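Local atomic coordinates of citrate synthase (Metallosphaera sedula, PDB entry 6ABX), a protein that probably catalyses the condensation of oxaloacetate with acetyl-CoA and water to give citrate and CoA, a reaction of the tricarboxylic acid cycle. Residues K65-E70 and E109-G114; I126-Q131 and E150-M155; D143-H148 and G158-P163; S100-E105 and I117-K122. All coordinates share one frame; numbering follows the deposited sequence.

Interaction 1 (K65-E70 and E109-G114); sequences KSRLAE and EGDLIG
The N-terminus of helix 112-134, closed by the N-cap residue Asp111, is where Arg67 reaches across from the last turn of helix 58-69, and water does most of the joining. Asp111 OD1 accepts the backbone bond from Gly114 N at 3.0 Å, an N-cap bond to an amide of the first turn, three residues on; here the donor lies 62° out of the carboxylate plane. The same oxygen accepts a hydrogen bond from water 2, with 2.6 Å between the water and Asp111 OD1. Two bonds therefore grip OD1, while OD2 is the carboxylate oxygen nearer the arginine.

Arg67 spans the gap with a fully extended chain, CG anti to the backbone N (chi1 -175°). Its guanidinium arrives almost coplanar with the carboxylate, the planes differing by 22°, yet Arg67 NH2 stays 4.0 Å from Asp111 OD2, beyond salt-bridge range. The attraction would thus be felt mainly across a solvent-bridged gap: NH2 donates to water 2, which sits in the plane at the guanidinium edge. Outside the pair, Tyr52 and Ile117 pack against the Arg67 chain.

Gly114, lacking a side chain, lets the guanidinium come close to its backbone, with Arg67 NH2 3.5 Å from Gly114 CA. A second bridge passes through water 1, held at 2.8 Å by Gly114 O and only weakly by Arg67 NH2, at 3.2 Å.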
loop_
_atom_site.group_PDB
_atom_site.type_symbol
_atom_site.label_atom_id
_atom_site.label_comp_id
_atom_site.label_asym_id
_atom_site.label_seq_id
_atom_site.Cartn_x
_atom_site.Cartn_y
_atom_site.Cartn_z
ATOM N N LYS A 65 -4.798 22.618 17.560
ATOM C CA LYS A 65 -4.175 23.510 16.504
ATOM C C LYS A 65 -2.676 23.653 16.787
ATOM O O LYS A 65 -1.858 23.529 15.910
ATOM C CB LYS A 65 -4.809 24.903 16.477
ATOM C CG LYS A 65 -6.156 24.952 15.786
ATOM C CD LYS A 65 -6.900 26.233 16.126
ATOM C CE LYS A 65 -6.265 27.497 15.605
ATOM N NZ LYS A 65 -7.016 28.669 16.115
ATOM N N SER A 66 -2.327 23.807 18.067
ATOM C CA SER A 66 -0.920 23.909 18.493
ATOM C C SER A 66 -0.155 22.623 18.238
ATOM O O SER A 66 0.950 22.661 17.770
ATOM C CB SER A 66 -0.803 24.309 19.939
ATOM O OG SER A 66 -1.241 25.633 20.080
ATOM N N ARG A 67 -0.770 21.487 18.534
ATOM C CA ARG A 67 -0.157 20.243 18.360
ATOM C C ARG A 67 0.182 19.998 16.901
ATOM O O ARG A 67 1.289 19.545 16.617
ATOM C CB ARG A 67 -1.032 19.123 18.888
ATOM C CG ARG A 67 -0.334 17.780 18.811
ATOM C CD ARG A 67 -1.144 16.671 19.409
ATOM N NE ARG A 67 -0.360 15.440 19.376
ATOM C CZ ARG A 67 -0.833 14.259 19.722
ATOM N NH1 ARG A 67 -2.099 14.145 20.111
ATOM N NH2 ARG A 67 -0.024 13.210 19.674
ATOM N N LEU A 68 -0.783 20.226 15.998
ATOM C CA LEU A 68 -0.491 20.093 14.560
ATOM C C LEU A 68 0.631 21.052 14.132
ATOM O O LEU A 68 1.619 20.614 13.459
ATOM C CB LEU A 68 -1.759 20.357 13.730
ATOM C CG LEU A 68 -2.701 19.183 13.495
ATOM C CD1 LEU A 68 -4.057 19.685 13.007
ATOM C CD2 LEU A 68 -2.099 18.221 12.501
ATOM N N ALA A 69 0.515 22.319 14.500
ATOM C CA ALA A 69 1.404 23.371 14.014
ATOM C C ALA A 69 2.858 23.055 14.406
ATOM O O ALA A 69 3.809 23.333 13.667
ATOM C CB ALA A 69 0.959 24.703 14.540
ATOM N N GLU A 70 3.034 22.480 15.613
ATOM C CA GLU A 70 4.353 22.164 16.122
ATOM C C GLU A 70 4.907 20.814 15.596
ATOM O O GLU A 70 6.033 20.450 15.976
ATOM C CB GLU A 70 4.324 22.176 17.654
ATOM C CG GLU A 70 4.053 23.525 18.243
ATOM C CD GLU A 70 5.078 24.623 18.032
ATOM O OE1 GLU A 70 4.711 25.797 18.225
ATOM O OE2 GLU A 70 6.273 24.305 17.729
ATOM N N GLU A 109 6.413 3.608 19.563
ATOM C CA GLU A 109 5.432 2.482 19.485
ATOM C C GLU A 109 3.997 2.978 19.721
ATOM O O GLU A 109 3.772 3.907 20.509
ATOM C CB GLU A 109 5.754 1.395 20.513
ATOM C CG GLU A 109 5.111 0.050 20.198
ATOM C CD GLU A 109 5.268 -0.401 18.748
ATOM O OE1 GLU A 109 6.175 -1.221 18.484
ATOM O OE2 GLU A 109 4.474 0.067 17.879
ATOM N N GLY A 110 3.025 2.312 19.069
ATOM C CA GLY A 110 1.615 2.655 19.177
ATOM C C GLY A 110 1.326 4.075 18.672
ATOM O O GLY A 110 1.903 4.528 17.640
ATOM N N ASP A 111 0.385 4.736 19.355
ATOM C CA ASP A 111 -0.044 6.110 19.127
ATOM C C ASP A 111 -0.400 6.353 17.649
ATOM O O ASP A 111 0.196 7.275 16.986
ATOM C CB ASP A 111 1.047 7.092 19.538
ATOM C CG ASP A 111 0.513 8.512 19.631
ATOM O OD1 ASP A 111 -0.796 8.705 19.589
ATOM O OD2 ASP A 111 1.379 9.419 19.703
ATOM N N LEU A 112 -1.424 5.644 17.190
ATOM C CA LEU A 112 -1.911 5.771 15.777
ATOM C C LEU A 112 -2.226 7.251 15.506
ATOM O O LEU A 112 -1.767 7.840 14.487
ATOM C CB LEU A 112 -3.135 4.872 15.610
ATOM C CG LEU A 112 -3.695 4.714 14.196
ATOM C CD1 LEU A 112 -4.566 3.490 14.114
ATOM C CD2 LEU A 112 -4.448 5.940 13.722
ATOM N N ILE A 113 -3.026 7.858 16.392
ATOM C CA ILE A 113 -3.533 9.213 16.040
ATOM C C ILE A 113 -2.367 10.201 16.082
ATOM O O ILE A 113 -2.318 11.129 15.263
ATOM C CB ILE A 113 -4.766 9.661 16.857
ATOM C CG1 ILE A 113 -5.970 8.774 16.525
ATOM C CG2 ILE A 113 -5.105 11.122 16.555
ATOM C CD1 ILE A 113 -7.186 8.994 17.432
ATOM N N GLY A 114 -1.415 10.016 17.014
ATOM C CA GLY A 114 -0.235 10.920 17.034
ATOM C C GLY A 114 0.572 10.831 15.736
ATOM O O GLY A 114 1.074 11.843 15.254
HETATM O O HOH W 1 1.917 13.745 17.170
HETATM O O HOH W 2 -1.567 10.897 20.838
#

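Interaction 2 (I126-Q131 and E150-M155); sequences IISLIQ and ENFLYM
Ser128 and Ile127 on one helix meet Phe152 and Met155 on the other, all four buried. Ser128 occupies the middle: its OG lies at the edge of the Phe152 ring, near the ring plane, 3.4 Å from Phe152 CE1, and its CB rests 3.6 Å from Met155 CB. The Met155 chain, bent at its last torsion (chi3 -58°), brings its methyl back to the same hydroxyl, with CE 3.6 Å from Ser128 OG. A small residue packed this way among larger ones allows the backbones to draw near, and the CA atoms of Ser128 and Met155 are 5.8 Å apart.

Beside it, Ile127 applies two methyl groups to the far end of the ring. Its CD1 and CG2 are each 4.1 Å from Phe152 CZ, the two side chains crossing at a slant.

One shell further out, other residues surround these groups. The serine hydroxyl, though ringed by carbon on this side, is satisfied within its own helix: Ser128 OG is hydrogen-bonded to the carbonyl of Pro124, one turn earlier, with OG beside the backbone N (chi1 -63°). Phe319 meets the Phe152 ring edge-to-face, Leu169 of helix 163-174 also packs on it, and Ser330 of helix 324-343 touches both Phe152 and Ile127.

The axes of segments 126-131 and 150-155 come within 9.5 Å, at 21° to each other and running in the same direction. The helices that hold them, 112-134 and 148-157, are neighbours in sequence and belong to the predominantly helical bundle characteristic of the citrate synthase fold.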
loop_
_atom_site.group_PDB
_atom_site.type_symbol
_atom_site.label_atom_id
_atom_site.label_comp_id
_atom_site.label_asym_id
_atom_site.label_seq_id
_atom_site.Cartn_x
_atom_site.Cartn_y
_atom_site.Cartn_z
ATOM N N ILE A 126 6.287 18.893 2.611
ATOM C CA ILE A 126 6.919 18.132 1.498
ATOM C C ILE A 126 6.409 18.668 0.165
ATOM O O ILE A 126 7.185 18.935 -0.775
ATOM C CB ILE A 126 6.627 16.626 1.654
ATOM C CG1 ILE A 126 7.336 16.054 2.888
ATOM C CG2 ILE A 126 6.965 15.852 0.396
ATOM C CD1 ILE A 126 6.851 14.717 3.350
ATOM N N ILE A 127 5.084 18.840 0.043
ATOM C CA ILE A 127 4.511 19.285 -1.202
ATOM C C ILE A 127 5.081 20.661 -1.577
ATOM O O ILE A 127 5.420 20.919 -2.738
ATOM C CB ILE A 127 2.978 19.346 -1.116
ATOM C CG1 ILE A 127 2.419 17.926 -0.974
ATOM C CG2 ILE A 127 2.393 20.046 -2.335
ATOM C CD1 ILE A 127 0.934 17.902 -0.707
ATOM N N SER A 128 5.107 21.545 -0.587
ATOM C CA SER A 128 5.584 22.928 -0.770
ATOM C C SER A 128 7.065 22.944 -1.231
ATOM O O SER A 128 7.408 23.696 -2.163
ATOM C CB SER A 128 5.327 23.730 0.487
ATOM O OG SER A 128 3.936 23.821 0.760
ATOM N N LEU A 129 7.906 22.105 -0.624
ATOM C CA LEU A 129 9.312 21.999 -1.030
ATOM C C LEU A 129 9.449 21.437 -2.441
ATOM O O LEU A 129 10.238 21.971 -3.229
ATOM C CB LEU A 129 10.062 21.168 -0.009
ATOM C CG LEU A 129 11.547 20.965 -0.284
ATOM C CD1 LEU A 129 12.260 22.299 -0.442
ATOM C CD2 LEU A 129 12.111 20.161 0.874
ATOM N N ILE A 130 8.582 20.490 -2.847
ATOM C CA ILE A 130 8.576 20.082 -4.243
ATOM C C ILE A 130 8.315 21.306 -5.123
ATOM O O ILE A 130 9.039 21.520 -6.097
ATOM C CB ILE A 130 7.563 18.953 -4.537
ATOM C CG1 ILE A 130 7.885 17.666 -3.803
ATOM C CG2 ILE A 130 7.452 18.750 -6.067
ATOM C CD1 ILE A 130 6.789 16.616 -3.868
ATOM N N GLN A 131 7.240 22.054 -4.830
ATOM C CA GLN A 131 6.837 23.152 -5.682
ATOM C C GLN A 131 7.915 24.239 -5.755
ATOM O O GLN A 131 8.178 24.732 -6.839
ATOM C CB GLN A 131 5.540 23.776 -5.186
ATOM C CG GLN A 131 5.122 24.960 -6.011
ATOM C CD GLN A 131 4.593 24.470 -7.315
ATOM O OE1 GLN A 131 3.415 24.045 -7.424
ATOM N NE2 GLN A 131 5.497 24.447 -8.292
ATOM N N GLU A 150 -3.391 28.564 6.058
ATOM C CA GLU A 150 -2.600 29.812 5.895
ATOM C C GLU A 150 -1.112 29.447 5.695
ATOM O O GLU A 150 -0.402 29.979 4.821
ATOM C CB GLU A 150 -2.782 30.765 7.078
ATOM C CG GLU A 150 -2.049 32.062 6.765
ATOM C CD GLU A 150 -2.229 33.274 7.657
ATOM O OE1 GLU A 150 -2.908 33.129 8.728
ATOM O OE2 GLU A 150 -1.670 34.357 7.263
ATOM N N ASN A 151 -0.619 28.522 6.520
ATOM C CA ASN A 151 0.752 28.095 6.441
ATOM C C ASN A 151 1.056 27.421 5.092
ATOM O O ASN A 151 2.179 27.561 4.555
ATOM C CB ASN A 151 1.123 27.120 7.558
ATOM C CG ASN A 151 2.565 26.701 7.476
ATOM O OD1 ASN A 151 3.453 27.545 7.686
ATOM N ND2 ASN A 151 2.810 25.427 7.242
ATOM N N PHE A 152 0.118 26.618 4.578
ATOM C CA PHE A 152 0.340 25.894 3.344
ATOM C C PHE A 152 0.582 26.906 2.196
ATOM O O PHE A 152 1.549 26.784 1.422
ATOM C CB PHE A 152 -0.871 24.991 3.044
ATOM C CG PHE A 152 -0.620 23.821 2.124
ATOM C CD1 PHE A 152 0.522 23.712 1.349
ATOM C CD2 PHE A 152 -1.550 22.804 2.041
ATOM C CE1 PHE A 152 0.736 22.621 0.529
ATOM C CE2 PHE A 152 -1.345 21.732 1.188
ATOM C CZ PHE A 152 -0.184 21.609 0.483
ATOM N N LEU A 153 -0.230 27.942 2.151
ATOM C CA LEU A 153 -0.066 28.980 1.118
ATOM C C LEU A 153 1.208 29.793 1.346
ATOM O O LEU A 153 1.913 30.128 0.413
ATOM C CB LEU A 153 -1.289 29.885 1.069
ATOM C CG LEU A 153 -2.566 29.221 0.545
ATOM C CD1 LEU A 153 -3.734 30.175 0.649
ATOM C CD2 LEU A 153 -2.383 28.730 -0.867
ATOM N N TYR A 154 1.544 30.041 2.603
ATOM C CA TYR A 154 2.786 30.748 2.976
ATOM C C TYR A 154 4.014 29.976 2.474
ATOM O O TYR A 154 4.923 30.533 1.886
ATOM C CB TYR A 154 2.841 30.943 4.491
ATOM C CG TYR A 154 4.193 31.325 5.016
ATOM C CD1 TYR A 154 4.716 32.579 4.743
ATOM C CD2 TYR A 154 4.984 30.425 5.692
ATOM C CE1 TYR A 154 6.000 32.909 5.161
ATOM C CE2 TYR A 154 6.255 30.754 6.147
ATOM C CZ TYR A 154 6.750 32.018 5.896
ATOM O OH TYR A 154 8.020 32.360 6.308
ATOM N N MET A 155 4.006 28.657 2.604
ATOM C CA MET A 155 5.142 27.856 2.222
ATOM C C MET A 155 5.300 27.808 0.693
ATOM O O MET A 155 6.378 27.500 0.216
ATOM C CB MET A 155 5.053 26.447 2.788
ATOM C CG MET A 155 5.231 26.395 4.326
ATOM S SD MET A 155 5.367 24.715 4.946
ATOM C CE MET A 155 3.808 24.060 4.324
#

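Interaction 3 (D143-H148 and G158-P163); sequences DPSLSH and GERPSP
Asp143 holds its CG anti to the backbone N (chi1 179°), and Arg160 stretches out from CG to NE, a combination in which the side chains cross at about a right angle, with the carboxylate and guanidinium planes 46° apart. Arg160 NH2 gives a salt-bridge hydrogen bond of 3.0 Å to Asp143 OD2, bent to 153° and arriving on the syn side a little out of the carboxylate plane. Water 3 doubles the link: it donates to OD2 and accepts from Arg160 NE at 2.6 Å, in the guanidinium plane.

The other carboxylate oxygen is spent on the loop itself. Asp143 OD1 accepts from Ser145 N at 3.0 Å, an Asx turn, and from Ser145 OG at 2.7 Å, both donors coming from the same face of its plane, which would hold the carboxylate in the rotation that meets the arginine.

Leu146 CD2 lies over one face of the guanidinium, 3.8 Å from Arg160 NE.

The type I turn 143-146 precedes helix 148-157 and Arg160 follows it, so the salt bridge joins the loops at its two ends. Tyr154 on that helix packs against Leu146 and Glu150 against Arg160, while Pro161 leads into helix 163-174.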
loop_
_atom_site.group_PDB
_atom_site.type_symbol
_atom_site.label_atom_id
_atom_site.label_comp_id
_atom_site.label_asym_id
_atom_site.label_seq_id
_atom_site.Cartn_x
_atom_site.Cartn_y
_atom_site.Cartn_z
ATOM N N ASP A 143 5.687 27.867 9.426
ATOM C CA ASP A 143 5.529 28.893 10.452
ATOM C C ASP A 143 4.458 28.422 11.422
ATOM O O ASP A 143 3.265 28.406 11.108
ATOM C CB ASP A 143 5.217 30.257 9.860
ATOM C CG ASP A 143 5.023 31.368 10.872
ATOM O OD1 ASP A 143 4.934 31.066 12.101
ATOM O OD2 ASP A 143 5.031 32.535 10.447
ATOM N N PRO A 144 4.877 27.966 12.613
ATOM C CA PRO A 144 3.961 27.364 13.569
ATOM C C PRO A 144 2.998 28.358 14.234
ATOM O O PRO A 144 1.985 27.917 14.762
ATOM C CB PRO A 144 4.901 26.602 14.526
ATOM C CG PRO A 144 6.155 27.404 14.471
ATOM C CD PRO A 144 6.282 27.925 13.061
ATOM N N SER A 145 3.113 29.658 13.948
ATOM C CA SER A 145 2.121 30.632 14.378
ATOM C C SER A 145 0.918 30.700 13.431
ATOM O O SER A 145 -0.091 31.322 13.753
ATOM C CB SER A 145 2.748 32.023 14.526
ATOM O OG SER A 145 3.026 32.567 13.248
ATOM N N LEU A 146 1.014 30.054 12.267
ATOM C CA LEU A 146 -0.023 30.109 11.287
ATOM C C LEU A 146 -0.885 28.847 11.370
ATOM O O LEU A 146 -0.362 27.815 11.626
ATOM C CB LEU A 146 0.604 30.238 9.889
ATOM C CG LEU A 146 1.440 31.488 9.634
ATOM C CD1 LEU A 146 1.971 31.466 8.191
ATOM C CD2 LEU A 146 0.567 32.719 9.881
ATOM N N SER A 147 -2.164 29.000 11.039
ATOM C CA SER A 147 -3.045 27.832 10.910
ATOM C C SER A 147 -2.709 27.034 9.647
ATOM O O SER A 147 -1.902 27.416 8.836
ATOM C CB SER A 147 -4.476 28.245 10.940
ATOM O OG SER A 147 -4.786 28.646 12.290
ATOM N N HIS A 148 -3.284 25.838 9.578
ATOM C CA HIS A 148 -2.863 24.845 8.575
ATOM C C HIS A 148 -2.896 25.439 7.175
ATOM O O HIS A 148 -1.920 25.271 6.439
ATOM C CB HIS A 148 -3.732 23.594 8.674
ATOM C CG HIS A 148 -3.425 22.569 7.663
ATOM N ND1 HIS A 148 -2.528 21.561 7.912
ATOM C CD2 HIS A 148 -3.869 22.406 6.385
ATOM C CE1 HIS A 148 -2.465 20.781 6.838
ATOM N NE2 HIS A 148 -3.258 21.278 5.892
ATOM N N GLY A 158 5.795 32.140 -0.088
ATOM C CA GLY A 158 6.858 32.812 0.679
ATOM C C GLY A 158 6.397 34.115 1.287
ATOM O O GLY A 158 7.206 34.874 1.806
ATOM N N GLU A 159 5.096 34.381 1.239
ATOM C CA GLU A 159 4.484 35.479 1.970
ATOM C C GLU A 159 3.091 35.049 2.417
ATOM O O GLU A 159 2.487 34.142 1.827
ATOM C CB GLU A 159 4.475 36.773 1.155
ATOM C CG GLU A 159 3.686 36.750 -0.120
ATOM C CD GLU A 159 3.600 38.132 -0.777
ATOM O OE1 GLU A 159 3.632 38.200 -2.024
ATOM O OE2 GLU A 159 3.504 39.153 -0.043
ATOM N N ARG A 160 2.589 35.692 3.467
ATOM C CA ARG A 160 1.315 35.294 4.031
ATOM C C ARG A 160 0.210 35.620 3.042
ATOM O O ARG A 160 0.260 36.628 2.330
ATOM C CB ARG A 160 1.093 35.916 5.413
ATOM C CG ARG A 160 2.008 35.300 6.457
ATOM C CD ARG A 160 1.929 35.951 7.811
ATOM N NE ARG A 160 2.955 35.486 8.745
ATOM C CZ ARG A 160 3.009 35.877 10.022
ATOM N NH1 ARG A 160 2.185 36.829 10.437
ATOM N NH2 ARG A 160 3.845 35.310 10.880
ATOM N N PRO A 161 -0.766 34.701 2.885
ATOM C CA PRO A 161 -1.843 34.899 1.933
ATOM C C PRO A 161 -2.939 35.835 2.435
ATOM O O PRO A 161 -3.056 36.020 3.660
ATOM C CB PRO A 161 -2.418 33.464 1.815
ATOM C CG PRO A 161 -2.228 32.899 3.196
ATOM C CD PRO A 161 -0.847 33.395 3.589
ATOM N N SER A 162 -3.843 36.213 1.524
ATOM C CA SER A 162 -5.089 36.893 1.906
ATOM C C SER A 162 -5.993 35.943 2.677
ATOM O O SER A 162 -5.977 34.733 2.423
ATOM C CB SER A 162 -5.817 37.424 0.701
ATOM O OG SER A 162 -6.334 36.365 -0.097
ATOM N N PRO A 163 -6.780 36.441 3.654
ATOM C CA PRO A 163 -7.795 35.619 4.322
ATOM C C PRO A 163 -8.803 34.920 3.384
ATOM O O PRO A 163 -9.231 33.774 3.701
ATOM C CB PRO A 163 -8.503 36.615 5.266
ATOM C CG PRO A 163 -7.412 37.644 5.559
ATOM C CD PRO A 163 -6.682 37.792 4.240
HETATM O O HOH W 3 4.888 33.807 8.088
#

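Interaction 4 (S100-E105 and I117-K122); sequences SMMGLE and IKMTAK
Met119 is the first residue of 117-122 to touch the opposite helix, and the partner it finds is the sulfur of Met102. Met102 SD stands 3.9 Å from Met119 CG, so the contact is made by the methylene next to the sulfur of Met119 and the sulfur of Met102, the two chains passing at a slant. The Met119 side chain also packs on Tyr199 and Val202 of helix 198-209; Tyr199 touches Met102 as well. The Met119 side chain lies about 11 Å from that of Arg332, which binds oxaloacetate, so this is packing at some remove from the substrate.

Here helix 91-105 is laid against helix 112-134, successive elements of the citrate synthase helical fold. The former also faces the second subunit of the dimer: Ser100 OG hydrogen-bonds to Thr97 and Arg96 of the other chain, and Leu104 packs on Phe81 there. Met102 is directed from this helix toward residues 117-122 of its own chain.

Three residues after Met119, just under one turn, Lys122 meets the same methionine. Its chain is extended beyond CG, and aliphatic carbons do the touching. Met102 SD is 3.9 Å from Lys122 CD, and the methyl group, turned back at the last torsion (chi3 -89°), places Met102 CE 3.9 Å from Lys122 CB. The ammonium group takes no part in the contact, Lys122 NZ remaining 6.8 Å from Glu105 OE1, an acceptor engaged by Ser75 OG.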
loop_
_atom_site.group_PDB
_atom_site.type_symbol
_atom_site.label_atom_id
_atom_site.label_comp_id
_atom_site.label_asym_id
_atom_site.label_seq_id
_atom_site.Cartn_x
_atom_site.Cartn_y
_atom_site.Cartn_z
ATOM N N SER A 100 7.177 6.890 3.458
ATOM C CA SER A 100 7.885 5.653 3.807
ATOM C C SER A 100 9.086 5.959 4.709
ATOM O O SER A 100 9.300 5.299 5.728
ATOM C CB SER A 100 8.264 4.888 2.570
ATOM O OG SER A 100 8.856 3.616 2.911
ATOM N N MET A 101 9.842 6.999 4.355
ATOM C CA MET A 101 10.993 7.438 5.157
ATOM C C MET A 101 10.551 7.949 6.524
ATOM O O MET A 101 11.177 7.643 7.524
ATOM C CB MET A 101 11.811 8.517 4.454
ATOM C CG MET A 101 12.466 8.044 3.235
ATOM S SD MET A 101 13.150 9.409 2.206
ATOM C CE MET A 101 14.471 10.021 3.249
ATOM N N MET A 102 9.455 8.692 6.577
ATOM C CA MET A 102 8.922 9.184 7.814
ATOM C C MET A 102 8.640 8.032 8.795
ATOM O O MET A 102 8.958 8.120 10.000
ATOM C CB MET A 102 7.623 9.947 7.492
ATOM C CG MET A 102 7.383 11.170 8.238
ATOM S SD MET A 102 5.716 11.713 7.655
ATOM C CE MET A 102 6.170 12.716 6.251
ATOM N N GLY A 103 8.015 6.955 8.292
ATOM C CA GLY A 103 7.685 5.757 9.037
ATOM C C GLY A 103 8.961 5.060 9.550
ATOM O O GLY A 103 9.031 4.636 10.685
ATOM N N LEU A 104 9.962 4.929 8.676
ATOM C CA LEU A 104 11.227 4.314 8.980
ATOM C C LEU A 104 11.905 5.085 10.106
ATOM O O LEU A 104 12.430 4.482 11.027
ATOM C CB LEU A 104 12.083 4.321 7.714
ATOM C CG LEU A 104 13.547 3.892 7.857
ATOM C CD1 LEU A 104 13.690 2.517 8.422
ATOM C CD2 LEU A 104 14.230 3.939 6.495
ATOM N N GLU A 105 11.778 6.417 10.068
ATOM C CA GLU A 105 12.457 7.299 11.007
ATOM C C GLU A 105 11.719 7.357 12.361
ATOM O O GLU A 105 12.329 7.796 13.322
ATOM C CB GLU A 105 12.665 8.695 10.378
ATOM C CG GLU A 105 13.681 8.723 9.248
ATOM C CD GLU A 105 13.717 9.918 8.276
ATOM O OE1 GLU A 105 13.134 10.954 8.605
ATOM O OE2 GLU A 105 14.340 9.805 7.152
ATOM N N ILE A 117 -1.348 12.583 12.999
ATOM C CA ILE A 117 -1.146 14.044 13.166
ATOM C C ILE A 117 0.199 14.463 12.565
ATOM O O ILE A 117 0.226 15.441 11.784
ATOM C CB ILE A 117 -1.253 14.464 14.649
ATOM C CG1 ILE A 117 -2.705 14.390 15.124
ATOM C CG2 ILE A 117 -0.640 15.845 14.872
ATOM C CD1 ILE A 117 -2.816 14.431 16.644
ATOM N N LYS A 118 1.263 13.673 12.788
ATOM C CA LYS A 118 2.538 13.977 12.199
ATOM C C LYS A 118 2.462 13.983 10.665
ATOM O O LYS A 118 2.977 14.889 9.990
ATOM C CB LYS A 118 3.611 13.017 12.699
ATOM C CG LYS A 118 4.061 13.320 14.125
ATOM C CD LYS A 118 5.065 12.338 14.631
ATOM C CE LYS A 118 5.682 12.862 15.914
ATOM N NZ LYS A 118 6.594 11.867 16.510
ATOM N N MET A 119 1.872 12.950 10.092
ATOM C CA MET A 119 1.774 12.867 8.628
ATOM C C MET A 119 0.956 14.049 8.079
ATOM O O MET A 119 1.307 14.682 7.055
ATOM C CB MET A 119 1.155 11.538 8.184
ATOM C CG MET A 119 2.093 10.356 8.343
ATOM S SD MET A 119 1.340 8.823 7.773
ATOM C CE MET A 119 0.736 8.139 9.312
ATOM N N THR A 120 -0.151 14.383 8.738
ATOM C CA THR A 120 -1.034 15.418 8.298
ATOM C C THR A 120 -0.327 16.786 8.362
ATOM O O THR A 120 -0.435 17.594 7.456
ATOM C CB THR A 120 -2.320 15.440 9.137
ATOM O OG1 THR A 120 -2.978 14.165 9.032
ATOM C CG2 THR A 120 -3.257 16.550 8.735
ATOM N N ALA A 121 0.477 17.006 9.393
ATOM C CA ALA A 121 1.252 18.215 9.536
ATOM C C ALA A 121 2.351 18.315 8.486
ATOM O O ALA A 121 2.648 19.424 7.992
ATOM C CB ALA A 121 1.855 18.337 10.933
ATOM N N LYS A 122 3.018 17.218 8.187
ATOM C CA LYS A 122 4.237 17.272 7.406
ATOM C C LYS A 122 4.012 17.161 5.910
ATOM O O LYS A 122 4.829 17.697 5.172
ATOM C CB LYS A 122 5.189 16.151 7.786
ATOM C CG LYS A 122 5.703 16.225 9.228
ATOM C CD LYS A 122 6.425 14.993 9.683
ATOM C CE LYS A 122 7.024 15.213 11.070
ATOM N NZ LYS A 122 7.907 14.111 11.492
#

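Helix 112-134 runs through interactions 1, 4 and 2 in that order, from its capped start to its later turns. Interactions 1 and 4 have centres about 10 Å apart, and Leu68 CD2 lies 3.7 Å from Ile117 CG2. Interaction 4 reaches interaction 2 where Met102 CE packs 3.6 Å from Ile126 CD1. Interaction 3 frames helix 148-157 of interaction 2, and Asn151 OD1 lies 2.9 Å from Asp143 N, a probable hydrogen bond. It also meets interaction 1, with Ala69 CB 3.4 Å from Pro144 O. Interactions 1 and 3 lie away from the residues that bind oxaloacetate and acetyl-CoA; the side chains of Ile127 and Met119 are each about 11 Å from that of oxaloacetate-binding Arg332.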